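Local coordinates for protein phosphodiesterase (Pseudomonas aeruginosa, PDB 4G75) that is a magnesium-binding, colicin M-like bacteriocin that probably kills sensitive bacteria by hydrolysing the lipid-linked precursor of peptidoglycan, at residues A[2-7]-A[104-109]; A[97-102]-A[140-145]. All blocks are in the same frame, centred on the assembly; numbering follows the deposited sequence.

Contact 1 (A[2-7]-A[104-109]); sequences VMDLGT and DDRITA. With EDO (1,2-ethanediol), chain E.
Asp4 and Arg106 meet in a bidentate, side-on salt bridge that holds the N-terminal segment against the first turn of helix 106-113. Arg106 NH2 donates to Asp4 OD1 at 2.9 Å in a nearly straight bond (166°). Arg106 NE reaches Asp4 OD2, also at 2.9 Å, along a less straight path. Each carboxylate oxygen offers its syn lone pair, and the two flat groups lie almost in one plane, 16° apart. The arginine is extended from CG to NE, which carries its guanidinium away from the helix to the carboxylate; with CG of Asp4 anti to the backbone N (chi1 178°), the carboxylate projects toward the helix start and meets it.

Both oxygens have further donors. Gly6 N approaches Asp4 OD1 from above the carboxylate plane at 3.2 Å, closing an Asx turn that ties the orientation of the carboxylate to the local backbone, and Asp4 OD2 also accepts from Gln99 NE2 of helix 81-102. On the arginine, NH1 is taken up by the carbonyl of Thr8, just beyond the segment, with a weak bond to Val50 O besides. Gly6 CA lies 3.4 Å from Arg106 NH2, obliquely to the guanidinium.

The helix start has its own polar closure: Asp105 is the N-cap, its OD2 accepting from Thr108 N at 3.1 Å and its OD1 from Thr108 OG1 at 2.6 Å. Asp104 turns instead to Arg112 in a salt bridge. At the far end of the N-terminal segment, Val2 N donates to both hydroxyl oxygens of a 1,2-ethanediol, probably from the crystallisation liquor.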
ATOM      1  N   VAL A   2     -10.676   5.413 -11.040  1.00 28.34           N
ATOM      2  CA  VAL A   2      -9.423   5.437 -11.783  1.00 54.13           C
ATOM      3  C   VAL A   2      -8.520   4.298 -11.331  1.00 51.72           C
ATOM      4  O   VAL A   2      -8.524   3.918 -10.161  1.00 34.46           O
ATOM      5  CB  VAL A   2      -8.674   6.773 -11.601  1.00 27.65           C
ATOM      6  CG1 VAL A   2      -7.329   6.729 -12.316  1.00 30.24           C
ATOM      7  CG2 VAL A   2      -9.519   7.931 -12.111  1.00 42.57           C
HETATM    8  N   MSE A   3      -7.748   3.751 -12.260  1.00 22.68           N
HETATM    9  CA  MSE A   3      -6.840   2.670 -11.926  1.00 28.91           C
HETATM   10  C   MSE A   3      -5.382   3.107 -12.056  1.00 25.60           C
HETATM   11  O   MSE A   3      -4.629   2.553 -12.858  1.00 22.89           O
HETATM   12  CB  MSE A   3      -7.133   1.444 -12.792  1.00 35.07           C
HETATM   13  CG  MSE A   3      -8.512   0.832 -12.537  1.00 17.31           C
HETATM   14 SE   MSE A   3      -8.553  -0.261 -10.923  1.00 30.69          SE
HETATM   15  CE  MSE A   3      -7.463  -1.747 -11.574  1.00 32.30           C
ATOM     16  N   ASP A   4      -4.995   4.114 -11.274  1.00 11.73           N
ATOM     17  CA  ASP A   4      -3.591   4.454 -11.136  1.00 12.00           C
ATOM     18  C   ASP A   4      -3.001   3.506 -10.104  1.00 14.75           C
ATOM     19  O   ASP A   4      -3.060   3.774  -8.904  1.00 11.11           O
ATOM     20  CB  ASP A   4      -3.427   5.898 -10.662  1.00 12.55           C
ATOM     21  CG  ASP A   4      -1.970   6.285 -10.465  1.00 10.21           C
ATOM     22  OD1 ASP A   4      -1.087   5.467 -10.787  1.00 10.29           O
ATOM     23  OD2 ASP A   4      -1.709   7.413  -9.986  1.00 10.98           O
ATOM     24  N   LEU A   5      -2.434   2.398 -10.565  1.00 12.94           N
ATOM     25  CA  LEU A   5      -1.895   1.410  -9.637  1.00 12.50           C
ATOM     26  C   LEU A   5      -0.382   1.513  -9.488  1.00  9.42           C
ATOM     27  O   LEU A   5       0.297   0.520  -9.226  1.00 11.36           O
ATOM     28  CB  LEU A   5      -2.321  -0.007 -10.044  1.00 16.26           C
ATOM     29  CG  LEU A   5      -3.824  -0.168 -10.301  1.00 10.02           C
ATOM     30  CD1 LEU A   5      -4.152  -1.622 -10.654  1.00  9.24           C
ATOM     31  CD2 LEU A   5      -4.631   0.291  -9.088  1.00 12.04           C
ATOM     32  N   GLY A   6       0.141   2.727  -9.651  1.00 10.49           N
ATOM     33  CA  GLY A   6       1.533   3.013  -9.364  1.00 13.65           C
ATOM     34  C   GLY A   6       2.556   2.388 -10.292  1.00 15.94           C
ATOM     35  O   GLY A   6       3.678   2.112  -9.874  1.00 17.67           O
ATOM     36  N   THR A   7       2.183   2.166 -11.548  1.00 11.53           N
ATOM     37  CA  THR A   7       3.111   1.575 -12.505  1.00 13.56           C
ATOM     38  C   THR A   7       3.900   2.644 -13.255  1.00 16.42           C
ATOM     39  O   THR A   7       5.013   2.396 -13.712  1.00 27.18           O
ATOM     40  CB  THR A   7       2.394   0.679 -13.522  1.00 11.44           C
ATOM     41  OG1 THR A   7       1.356   1.421 -14.169  1.00 14.09           O
ATOM     42  CG2 THR A   7       1.781  -0.538 -12.824  1.00 21.42           C
ATOM     43  N   ASP A 104      -8.630  11.065  -7.764  1.00 10.44           N
ATOM     44  CA  ASP A 104      -7.605  12.102  -7.830  1.00 12.42           C
ATOM     45  C   ASP A 104      -6.308  11.574  -8.434  1.00 10.17           C
ATOM     46  O   ASP A 104      -5.890  10.455  -8.139  1.00 10.69           O
ATOM     47  CB  ASP A 104      -7.274  12.604  -6.425  1.00  9.13           C
ATOM     48  CG  ASP A 104      -8.275  13.613  -5.902  1.00 15.37           C
ATOM     49  OD1 ASP A 104      -9.073  14.150  -6.704  1.00 12.71           O
ATOM     50  OD2 ASP A 104      -8.238  13.879  -4.680  1.00 12.96           O
ATOM     51  N   ASP A 105      -5.655  12.396  -9.250  1.00  9.07           N
ATOM     52  CA  ASP A 105      -4.283  12.125  -9.656  1.00 10.65           C
ATOM     53  C   ASP A 105      -3.419  12.270  -8.404  1.00  8.05           C
ATOM     54  O   ASP A 105      -3.886  12.764  -7.387  1.00 11.32           O
ATOM     55  CB  ASP A 105      -3.829  13.114 -10.727  1.00 12.95           C
ATOM     56  CG  ASP A 105      -3.810  14.553 -10.221  1.00 12.31           C
ATOM     57  OD1 ASP A 105      -4.870  15.211 -10.243  1.00 31.62           O
ATOM     58  OD2 ASP A 105      -2.734  15.023  -9.807  1.00 16.86           O
ATOM     59  N   ARG A 106      -2.161  11.862  -8.484  1.00  7.20           N
ATOM     60  CA  ARG A 106      -1.331  11.754  -7.287  1.00  5.69           C
ATOM     61  C   ARG A 106      -1.143  13.081  -6.579  1.00  7.33           C
ATOM     62  O   ARG A 106      -1.313  13.184  -5.358  1.00 11.93           O
ATOM     63  CB  ARG A 106       0.030  11.159  -7.644  1.00 10.15           C
ATOM     64  CG  ARG A 106      -0.083   9.723  -8.124  1.00  6.65           C
ATOM     65  CD  ARG A 106       1.218   9.232  -8.723  1.00  6.58           C
ATOM     66  NE  ARG A 106       1.042   7.955  -9.416  1.00  8.33           N
ATOM     67  CZ  ARG A 106       2.016   7.320 -10.056  1.00 12.35           C
ATOM     68  NH1 ARG A 106       3.239   7.835 -10.069  1.00 10.66           N
ATOM     69  NH2 ARG A 106       1.774   6.175 -10.685  1.00  9.75           N
ATOM     70  N   ILE A 107      -0.782  14.098  -7.351  1.00  7.15           N
ATOM     71  CA  ILE A 107      -0.507  15.406  -6.779  1.00  4.87           C
ATOM     72  C   ILE A 107      -1.769  16.003  -6.167  1.00 10.24           C
ATOM     73  O   ILE A 107      -1.751  16.479  -5.029  1.00  7.05           O
ATOM     74  CB  ILE A 107       0.141  16.339  -7.824  1.00  7.33           C
ATOM     75  CG1 ILE A 107       1.530  15.802  -8.190  1.00  6.36           C
ATOM     76  CG2 ILE A 107       0.218  17.774  -7.295  1.00  8.10           C
ATOM     77  CD1 ILE A 107       2.177  16.481  -9.377  1.00 13.41           C
ATOM     78  N   THR A 108      -2.873  15.952  -6.903  1.00  8.65           N
ATOM     79  CA  THR A 108      -4.136  16.458  -6.370  1.00  8.85           C
ATOM     80  C   THR A 108      -4.529  15.718  -5.091  1.00  9.43           C
ATOM     81  O   THR A 108      -4.996  16.320  -4.130  1.00  8.99           O
ATOM     82  CB  THR A 108      -5.275  16.346  -7.395  1.00 11.60           C
ATOM     83  OG1 THR A 108      -4.964  17.142  -8.546  1.00 15.24           O
ATOM     84  CG2 THR A 108      -6.587  16.824  -6.793  1.00 11.76           C
ATOM     85  N   ALA A 109      -4.349  14.405  -5.094  1.00  8.65           N
ATOM     86  CA  ALA A 109      -4.706  13.595  -3.942  1.00  6.99           C
ATOM     87  C   ALA A 109      -3.941  14.056  -2.704  1.00 13.08           C
ATOM     88  O   ALA A 109      -4.516  14.175  -1.630  1.00 11.50           O
ATOM     89  CB  ALA A 109      -4.435  12.121  -4.230  1.00  5.83           C
TER
HETATM   90  C1  EDO E 304     -12.691   2.233 -10.794  1.00 22.16           C
HETATM   91  O1  EDO E 304     -12.027   3.127  -9.896  1.00 37.63           O
HETATM   92  C2  EDO E 304     -11.696   1.766 -11.835  1.00 37.65           C
HETATM   93  O2  EDO E 304     -11.033   2.927 -12.331  1.00 31.77           O

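Contact 2 (A[97-102]-A[140-145]); sequences YNQFSL and GVYTPA
The side chain of Gln99 leaves helix 81-102 and crosses that of Tyr142 at about a right angle, with its amide plane turned 72° from the phenol ring. OE1 makes the approach, coming obliquely to within 3.7 Å of Tyr142 CD2. A bend at chi2 (-148°) helps bring the amide here, its oxygen directed to the 140-145 segment and its nitrogen to the carbonyl oxygen of Asp104. On the tyrosine, one ring face is covered by its neighbour Val141, whose CG2 sits 4.0 Å above the plane over the ring centre, and the hydroxyl is hydrogen-bonded to Arg106 O.

Gly140 to Thr143 form a type I beta turn leading into helix 143-153, in the region of the chain assigned to the colicin M family. Two waters lie between this turn and the glutamine. Gln99 OE1 accepts from one at 2.9 Å, and that water accepts in turn from Tyr142 N; the other donates to Gln99 OE1 at 2.7 Å and accepts from Val141 N. No direct hydrogen bond joins the segments, so in this buried interface the polar link is relayed through water, which satisfies the amide oxygen and two turn N-H groups together.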
ATOM      1  N   TYR A  97      -6.670   7.329  -0.101  1.00  6.65           N
ATOM      2  CA  TYR A  97      -8.120   7.237  -0.183  1.00 10.66           C
ATOM      3  C   TYR A  97      -8.686   8.249  -1.174  1.00 15.23           C
ATOM      4  O   TYR A  97      -9.708   7.995  -1.813  1.00 10.86           O
ATOM      5  CB  TYR A  97      -8.769   7.415   1.188  1.00  9.40           C
ATOM      6  CG  TYR A  97     -10.227   7.030   1.174  1.00 11.37           C
ATOM      7  CD1 TYR A  97     -10.605   5.710   0.981  1.00  8.35           C
ATOM      8  CD2 TYR A  97     -11.226   7.989   1.323  1.00 11.15           C
ATOM      9  CE1 TYR A  97     -11.942   5.342   0.947  1.00  8.52           C
ATOM     10  CE2 TYR A  97     -12.571   7.630   1.292  1.00 13.39           C
ATOM     11  CZ  TYR A  97     -12.917   6.302   1.104  1.00 14.85           C
ATOM     12  OH  TYR A  97     -14.244   5.930   1.063  1.00 17.96           O
ATOM     13  N   ASN A  98      -8.021   9.391  -1.315  1.00  7.95           N
ATOM     14  CA  ASN A  98      -8.445  10.364  -2.320  1.00  7.11           C
ATOM     15  C   ASN A  98      -8.332   9.780  -3.723  1.00 12.51           C
ATOM     16  O   ASN A  98      -9.188  10.010  -4.585  1.00  9.64           O
ATOM     17  CB  ASN A  98      -7.635  11.659  -2.212  1.00  3.53           C
ATOM     18  CG  ASN A  98      -8.015  12.469  -0.984  1.00  8.08           C
ATOM     19  OD1 ASN A  98      -9.069  12.242  -0.387  1.00 11.86           O
ATOM     20  ND2 ASN A  98      -7.170  13.418  -0.606  1.00  6.91           N
ATOM     21  N   GLN A  99      -7.274   9.016  -3.957  1.00  9.55           N
ATOM     22  CA  GLN A  99      -7.131   8.348  -5.242  1.00  7.56           C
ATOM     23  C   GLN A  99      -8.234   7.328  -5.476  1.00  9.29           C
ATOM     24  O   GLN A  99      -8.800   7.271  -6.566  1.00  8.39           O
ATOM     25  CB  GLN A  99      -5.767   7.676  -5.373  1.00  6.15           C
ATOM     26  CG  GLN A  99      -4.637   8.659  -5.599  1.00  8.25           C
ATOM     27  CD  GLN A  99      -3.535   8.082  -6.445  1.00  5.46           C
ATOM     28  OE1 GLN A  99      -2.721   7.277  -5.976  1.00  8.21           O
ATOM     29  NE2 GLN A  99      -3.502   8.483  -7.712  1.00  8.41           N
ATOM     30  N   PHE A 100      -8.539   6.522  -4.461  1.00  9.20           N
ATOM     31  CA  PHE A 100      -9.535   5.464  -4.629  1.00  7.46           C
ATOM     32  C   PHE A 100     -10.956   6.004  -4.748  1.00 13.02           C
ATOM     33  O   PHE A 100     -11.707   5.632  -5.652  1.00 13.32           O
ATOM     34  CB  PHE A 100      -9.497   4.450  -3.472  1.00 11.90           C
ATOM     35  CG  PHE A 100     -10.657   3.487  -3.487  1.00  5.80           C
ATOM     36  CD1 PHE A 100     -10.670   2.422  -4.370  1.00 10.66           C
ATOM     37  CD2 PHE A 100     -11.753   3.672  -2.651  1.00 10.20           C
ATOM     38  CE1 PHE A 100     -11.738   1.542  -4.403  1.00 12.86           C
ATOM     39  CE2 PHE A 100     -12.828   2.796  -2.686  1.00 10.17           C
ATOM     40  CZ  PHE A 100     -12.818   1.727  -3.561  1.00  9.03           C
ATOM     41  N   SER A 101     -11.316   6.886  -3.827  1.00 11.18           N
ATOM     42  CA  SER A 101     -12.689   7.369  -3.715  0.71 12.82           C
ATOM     43  C   SER A 101     -13.024   8.453  -4.733  1.00 12.27           C
ATOM     44  O   SER A 101     -14.126   8.488  -5.274  1.00 12.28           O
ATOM     45  CB  SER A 101     -12.940   7.894  -2.303  0.71 12.21           C
ATOM     46  OG  SER A 101     -14.151   8.622  -2.241  0.71 11.66           O
ATOM     47  N   LEU A 102     -12.073   9.345  -4.981  1.00 13.12           N
ATOM     48  CA  LEU A 102     -12.334  10.488  -5.848  1.00 11.09           C
ATOM     49  C   LEU A 102     -11.690  10.386  -7.223  1.00 16.12           C
ATOM     50  O   LEU A 102     -11.987  11.187  -8.104  1.00 12.12           O
ATOM     51  CB  LEU A 102     -11.871  11.782  -5.170  1.00  7.35           C
ATOM     52  CG  LEU A 102     -12.370  12.089  -3.759  1.00 16.16           C
ATOM     53  CD1 LEU A 102     -11.738  13.380  -3.246  1.00 11.87           C
ATOM     54  CD2 LEU A 102     -13.892  12.171  -3.726  1.00 18.01           C
ATOM     55  N   GLY A 140      -2.149   1.907  -5.348  1.00  6.37           N
ATOM     56  CA  GLY A 140      -1.150   2.718  -6.029  1.00  6.97           C
ATOM     57  C   GLY A 140       0.026   3.147  -5.168  1.00  6.63           C
ATOM     58  O   GLY A 140       0.357   2.489  -4.178  1.00  9.19           O
ATOM     59  N   VAL A 141       0.654   4.267  -5.536  1.00  7.30           N
ATOM     60  CA  VAL A 141       1.919   4.675  -4.908  1.00  5.06           C
ATOM     61  C   VAL A 141       1.797   4.970  -3.416  1.00  3.84           C
ATOM     62  O   VAL A 141       2.788   4.910  -2.696  1.00  8.22           O
ATOM     63  CB  VAL A 141       2.571   5.906  -5.611  1.00  9.00           C
ATOM     64  CG1 VAL A 141       2.873   5.593  -7.064  1.00  8.64           C
ATOM     65  CG2 VAL A 141       1.693   7.150  -5.484  1.00  7.59           C
ATOM     66  N   TYR A 142       0.591   5.290  -2.951  1.00  4.72           N
ATOM     67  CA  TYR A 142       0.404   5.628  -1.540  1.00  4.85           C
ATOM     68  C   TYR A 142      -0.024   4.432  -0.700  1.00  5.89           C
ATOM     69  O   TYR A 142      -0.119   4.530   0.523  1.00  5.81           O
ATOM     70  CB  TYR A 142      -0.649   6.734  -1.355  1.00  5.91           C
ATOM     71  CG  TYR A 142      -0.356   8.059  -2.042  1.00  6.70           C
ATOM     72  CD1 TYR A 142       0.833   8.735  -1.812  1.00  8.24           C
ATOM     73  CD2 TYR A 142      -1.288   8.642  -2.886  1.00  8.24           C
ATOM     74  CE1 TYR A 142       1.097   9.943  -2.423  1.00  6.07           C
ATOM     75  CE2 TYR A 142      -1.037   9.860  -3.498  1.00  9.50           C
ATOM     76  CZ  TYR A 142       0.158  10.500  -3.258  1.00  9.32           C
ATOM     77  OH  TYR A 142       0.427  11.710  -3.857  1.00  7.53           O
ATOM     78  N   THR A 143      -0.295   3.304  -1.344  1.00  6.73           N
ATOM     79  CA  THR A 143      -0.950   2.197  -0.644  1.00  8.06           C
ATOM     80  C   THR A 143      -0.075   1.508   0.409  1.00  6.32           C
ATOM     81  O   THR A 143      -0.540   1.237   1.523  1.00  6.16           O
ATOM     82  CB  THR A 143      -1.538   1.170  -1.632  1.00  8.35           C
ATOM     83  OG1 THR A 143      -2.654   1.765  -2.310  1.00  8.63           O
ATOM     84  CG2 THR A 143      -2.016  -0.088  -0.887  1.00  5.93           C
ATOM     85  N   PRO A 144       1.187   1.212   0.070  1.00  5.74           N
ATOM     86  CA  PRO A 144       2.016   0.624   1.129  1.00  7.45           C
ATOM     87  C   PRO A 144       2.152   1.556   2.336  1.00  8.67           C
ATOM     88  O   PRO A 144       2.091   1.099   3.481  1.00  7.63           O
ATOM     89  CB  PRO A 144       3.363   0.423   0.437  1.00 10.02           C
ATOM     90  CG  PRO A 144       2.986   0.184  -1.013  1.00  7.54           C
ATOM     91  CD  PRO A 144       1.846   1.156  -1.250  1.00  5.86           C
ATOM     92  N   ALA A 145       2.333   2.848   2.091  1.00  8.16           N
ATOM     93  CA  ALA A 145       2.443   3.790   3.203  1.00  8.62           C
ATOM     94  C   ALA A 145       1.134   3.880   3.982  1.00  7.51           C
ATOM     95  O   ALA A 145       1.135   3.954   5.212  1.00  5.99           O
ATOM     96  CB  ALA A 145       2.878   5.175   2.712  1.00  5.76           C
TER
HETATM   97  O   HOH W   1      -2.191   5.194  -4.099  1.00  7.04           O
HETATM   98  O   HOH W   2      -0.980   5.711  -7.409  1.00  8.82           O

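Overall arrangement
From the N terminus, residues 2-7 run in a loop ahead of the first helix, and contact 1 (2-7 with 104-109) closes a largely helical span by joining them to the start of helix 106-113. Before that span ends, the chain passes through 97-102 at the end of helix 81-102, which contact 2 later pairs with 140-145, closing a shorter excursion at the entrance to helix 143-153. The segments alternate along the chain, so the two closures cross rather than nest. Their centres lie about 7 Å apart, and a probable hydrogen bond from Asn98 ND2 to Ala109 O joins them. Together they tie the N-terminal segment to helices 81-102, 106-113 and 143-153, away from the magnesium site.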